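Local coordinates for probable cell division protein WhiA (Thermotoga maritima, PDB 3HYI) that probably takes part in cell division and chromosome segregation, and joins a degenerate LAGLIDADG homing endonuclease domain to a DNA-binding helix-turn-helix domain, at residues 49-54 with 60-65. Sequence-based numbering, arbitrary orientation.
Sequences IVFSLH and RRLLNL
Phe-51 and Leu-62 form a buried, wholly apolar strand-to-helix contact in the N-terminal LAGLIDADG-like domain of WhiA, where helix 56-68 packs over a four-stranded antiparallel sheet. The pairing is a compact example of how this fold seats a helix on its sheet: strand 48-53 turns alternate side chains, Phe-51 and Leu-53, toward the helix, and Leu-62 answers with a single branched side chain. The backbones stay well apart, with Phe-51 CA 9.2 Å from Leu-62 CA, and side chains alone bridge the gap.

Most of the touching falls to one methyl group. CD2 of Leu-62 lies over a face of the Phe-51 ring in a CH-pi contact, 3.9 Å from the ring centroid and 24° off the ring normal. It is displaced toward the CB side of the ring and meets Phe-51 CG at 3.6 Å. CD1, the other branch, approaches the far end of the same ring, at Phe-51 CZ. In Leu-62, CG stands anti to the backbone N (chi1 -177°), which sends the branch point toward the strand; the second torsion then spreads the two methyls along the ring. Its CD2 also touches Leu-53 CD1, at 3.9 Å, and is thus shared by two strand residues. On the opposite face of the ring sits CG2 of Ile-49, so the ring lies between Ile-49 of its own strand and the helix, each methyl set toward the rim.

Phe-35 and Ile-36 of helix 25-39 also pack on Phe-51, while Leu-62 reaches Leu-32 of that helix and Ile-91 of the adjoining strand. Were Phe-51 an alanine, the methyls of Leu-62 would probably lose their aromatic platform, and a gap would be likely to open between Ile-49 and the helix. With no hydrogen bond across these segments, their direct attachment depends on dispersion and the exclusion of water.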
ATOM      1  N   ILE A  49     -31.243 -21.344   1.635  1.00 26.95           N
ATOM      2  CA  ILE A  49     -30.113 -20.512   2.009  1.00 26.43           C
ATOM      3  C   ILE A  49     -30.315 -19.172   1.320  1.00 25.97           C
ATOM      4  O   ILE A  49     -30.495 -19.121   0.104  1.00 25.77           O
ATOM      5  CB  ILE A  49     -28.763 -21.096   1.546  1.00 26.38           C
ATOM      6  CG1 ILE A  49     -28.597 -22.538   2.029  1.00 26.49           C
ATOM      7  CG2 ILE A  49     -27.619 -20.236   2.064  1.00 26.28           C
ATOM      8  CD1 ILE A  49     -27.258 -23.148   1.673  1.00 26.18           C
ATOM      9  N   VAL A  50     -30.303 -18.095   2.099  1.00 25.50           N
ATOM     10  CA  VAL A  50     -30.354 -16.749   1.551  1.00 25.15           C
ATOM     11  C   VAL A  50     -28.944 -16.161   1.538  1.00 24.87           C
ATOM     12  O   VAL A  50     -28.332 -15.987   2.592  1.00 24.72           O
ATOM     13  CB  VAL A  50     -31.285 -15.841   2.371  1.00 25.22           C
ATOM     14  CG1 VAL A  50     -31.128 -14.388   1.942  1.00 25.08           C
ATOM     15  CG2 VAL A  50     -32.738 -16.298   2.229  1.00 25.26           C
ATOM     16  N   PHE A  51     -28.438 -15.876   0.337  1.00 24.44           N
ATOM     17  CA  PHE A  51     -27.139 -15.229   0.165  1.00 24.26           C
ATOM     18  C   PHE A  51     -27.320 -13.735  -0.100  1.00 24.14           C
ATOM     19  O   PHE A  51     -28.107 -13.345  -0.958  1.00 23.99           O
ATOM     20  CB  PHE A  51     -26.377 -15.846  -1.009  1.00 24.27           C
ATOM     21  CG  PHE A  51     -25.983 -17.279  -0.798  1.00 24.12           C
ATOM     22  CD1 PHE A  51     -24.785 -17.597  -0.178  1.00 24.07           C
ATOM     23  CD2 PHE A  51     -26.801 -18.311  -1.236  1.00 24.08           C
ATOM     24  CE1 PHE A  51     -24.411 -18.921   0.012  1.00 24.20           C
ATOM     25  CE2 PHE A  51     -26.434 -19.637  -1.048  1.00 24.20           C
ATOM     26  CZ  PHE A  51     -25.236 -19.941  -0.422  1.00 24.12           C
ATOM     27  N   SER A  52     -26.581 -12.911   0.641  1.00 23.97           N
ATOM     28  CA  SER A  52     -26.568 -11.464   0.441  1.00 23.77           C
ATOM     29  C   SER A  52     -25.205 -11.079  -0.123  1.00 23.66           C
ATOM     30  O   SER A  52     -24.196 -11.229   0.557  1.00 23.74           O
ATOM     31  CB  SER A  52     -26.810 -10.744   1.768  1.00 23.76           C
ATOM     32  OG  SER A  52     -27.997 -11.210   2.390  1.00 23.57           O
ATOM     33  N   LEU A  53     -25.176 -10.594  -1.363  1.00 23.45           N
ATOM     34  CA  LEU A  53     -23.917 -10.337  -2.065  1.00 23.30           C
ATOM     35  C   LEU A  53     -23.866  -8.935  -2.664  1.00 23.02           C
ATOM     36  O   LEU A  53     -24.794  -8.515  -3.350  1.00 23.26           O
ATOM     37  CB  LEU A  53     -23.716 -11.370  -3.178  1.00 23.37           C
ATOM     38  CG  LEU A  53     -23.652 -12.843  -2.758  1.00 23.71           C
ATOM     39  CD1 LEU A  53     -23.586 -13.739  -3.988  1.00 23.89           C
ATOM     40  CD2 LEU A  53     -22.461 -13.114  -1.835  1.00 23.79           C
ATOM     41  N   HIS A  54     -22.772  -8.222  -2.408  1.00 22.63           N
ATOM     42  CA  HIS A  54     -22.563  -6.884  -2.967  1.00 22.40           C
ATOM     43  C   HIS A  54     -21.746  -6.913  -4.260  1.00 22.05           C
ATOM     44  O   HIS A  54     -21.545  -5.876  -4.890  1.00 22.10           O
ATOM     45  CB  HIS A  54     -21.890  -5.984  -1.933  1.00 22.29           C
ATOM     46  CG  HIS A  54     -22.723  -5.756  -0.711  1.00 22.36           C
ATOM     47  ND1 HIS A  54     -22.803  -6.674   0.313  1.00 22.06           N
ATOM     48  CD2 HIS A  54     -23.526  -4.726  -0.357  1.00 22.05           C
ATOM     49  CE1 HIS A  54     -23.612  -6.216   1.251  1.00 22.35           C
ATOM     50  NE2 HIS A  54     -24.064  -5.034   0.870  1.00 22.19           N
ATOM     51  N   ARG A  60     -22.231 -14.305  -9.808  1.00 20.69           N
ATOM     52  CA  ARG A  60     -22.032 -15.176 -10.967  1.00 20.88           C
ATOM     53  C   ARG A  60     -21.272 -16.456 -10.624  1.00 20.94           C
ATOM     54  O   ARG A  60     -21.565 -17.518 -11.171  1.00 20.98           O
ATOM     55  CB  ARG A  60     -21.290 -14.431 -12.073  1.00 20.82           C
ATOM     56  CG  ARG A  60     -22.124 -13.362 -12.741  1.00 21.29           C
ATOM     57  CD  ARG A  60     -21.518 -12.944 -14.065  1.00 21.60           C
ATOM     58  NE  ARG A  60     -22.459 -12.141 -14.836  1.00 21.88           N
ATOM     59  CZ  ARG A  60     -22.574 -10.816 -14.773  1.00 21.25           C
ATOM     60  NH1 ARG A  60     -21.798 -10.098 -13.971  1.00 21.68           N
ATOM     61  NH2 ARG A  60     -23.478 -10.207 -15.527  1.00 20.69           N
ATOM     62  N   ARG A  61     -20.291 -16.348  -9.733  1.00 20.97           N
ATOM     63  CA  ARG A  61     -19.566 -17.519  -9.255  1.00 21.18           C
ATOM     64  C   ARG A  61     -20.489 -18.459  -8.490  1.00 21.26           C
ATOM     65  O   ARG A  61     -20.431 -19.675  -8.677  1.00 21.56           O
ATOM     66  CB  ARG A  61     -18.392 -17.106  -8.359  1.00 21.09           C
ATOM     67  CG  ARG A  61     -17.505 -18.262  -7.921  1.00 21.22           C
ATOM     68  CD  ARG A  61     -16.789 -18.883  -9.103  1.00 21.43           C
ATOM     69  NE  ARG A  61     -15.888 -19.960  -8.706  1.00 21.49           N
ATOM     70  CZ  ARG A  61     -15.262 -20.774  -9.549  1.00 21.10           C
ATOM     71  NH1 ARG A  61     -15.439 -20.646 -10.859  1.00 21.57           N
ATOM     72  NH2 ARG A  61     -14.467 -21.726  -9.078  1.00 20.71           N
ATOM     73  N   LEU A  62     -21.331 -17.891  -7.630  1.00 21.30           N
ATOM     74  CA  LEU A  62     -22.298 -18.674  -6.863  1.00 21.42           C
ATOM     75  C   LEU A  62     -23.235 -19.440  -7.788  1.00 21.48           C
ATOM     76  O   LEU A  62     -23.547 -20.603  -7.532  1.00 21.62           O
ATOM     77  CB  LEU A  62     -23.111 -17.770  -5.931  1.00 21.47           C
ATOM     78  CG  LEU A  62     -24.122 -18.450  -5.005  1.00 21.33           C
ATOM     79  CD1 LEU A  62     -23.429 -19.424  -4.060  1.00 21.47           C
ATOM     80  CD2 LEU A  62     -24.932 -17.416  -4.227  1.00 21.07           C
ATOM     81  N   LEU A  63     -23.680 -18.786  -8.859  1.00 21.42           N
ATOM     82  CA  LEU A  63     -24.550 -19.435  -9.836  1.00 21.44           C
ATOM     83  C   LEU A  63     -23.827 -20.566 -10.559  1.00 21.48           C
ATOM     84  O   LEU A  63     -24.418 -21.617 -10.816  1.00 21.46           O
ATOM     85  CB  LEU A  63     -25.099 -18.424 -10.852  1.00 21.33           C
ATOM     86  CG  LEU A  63     -26.102 -17.384 -10.341  1.00 21.27           C
ATOM     87  CD1 LEU A  63     -26.620 -16.540 -11.509  1.00 21.39           C
ATOM     88  CD2 LEU A  63     -27.260 -18.023  -9.590  1.00 20.61           C
ATOM     89  N   ASN A  64     -22.552 -20.355 -10.880  1.00 21.61           N
ATOM     90  CA  ASN A  64     -21.753 -21.393 -11.534  1.00 21.80           C
ATOM     91  C   ASN A  64     -21.502 -22.611 -10.636  1.00 22.06           C
ATOM     92  O   ASN A  64     -21.455 -23.743 -11.123  1.00 22.29           O
ATOM     93  CB  ASN A  64     -20.422 -20.824 -12.028  1.00 21.67           C
ATOM     94  CG  ASN A  64     -20.592 -19.820 -13.166  1.00 21.22           C
ATOM     95  OD1 ASN A  64     -21.652 -19.725 -13.784  1.00 20.10           O
ATOM     96  ND2 ASN A  64     -19.529 -19.070 -13.450  1.00 19.67           N
ATOM     97  N   LEU A  65     -21.338 -22.378  -9.336  1.00 22.23           N
ATOM     98  CA  LEU A  65     -21.177 -23.469  -8.366  1.00 22.48           C
ATOM     99  C   LEU A  65     -22.448 -24.304  -8.255  1.00 22.50           C
ATOM    100  O   LEU A  65     -22.395 -25.535  -8.259  1.00 22.56           O
ATOM    101  CB  LEU A  65     -20.802 -22.916  -6.984  1.00 22.52           C
ATOM    102  CG  LEU A  65     -19.316 -22.789  -6.618  1.00 22.71           C
ATOM    103  CD1 LEU A  65     -18.426 -22.738  -7.833  1.00 23.15           C
ATOM    104  CD2 LEU A  65     -19.103 -21.552  -5.753  1.00 22.15           C
TER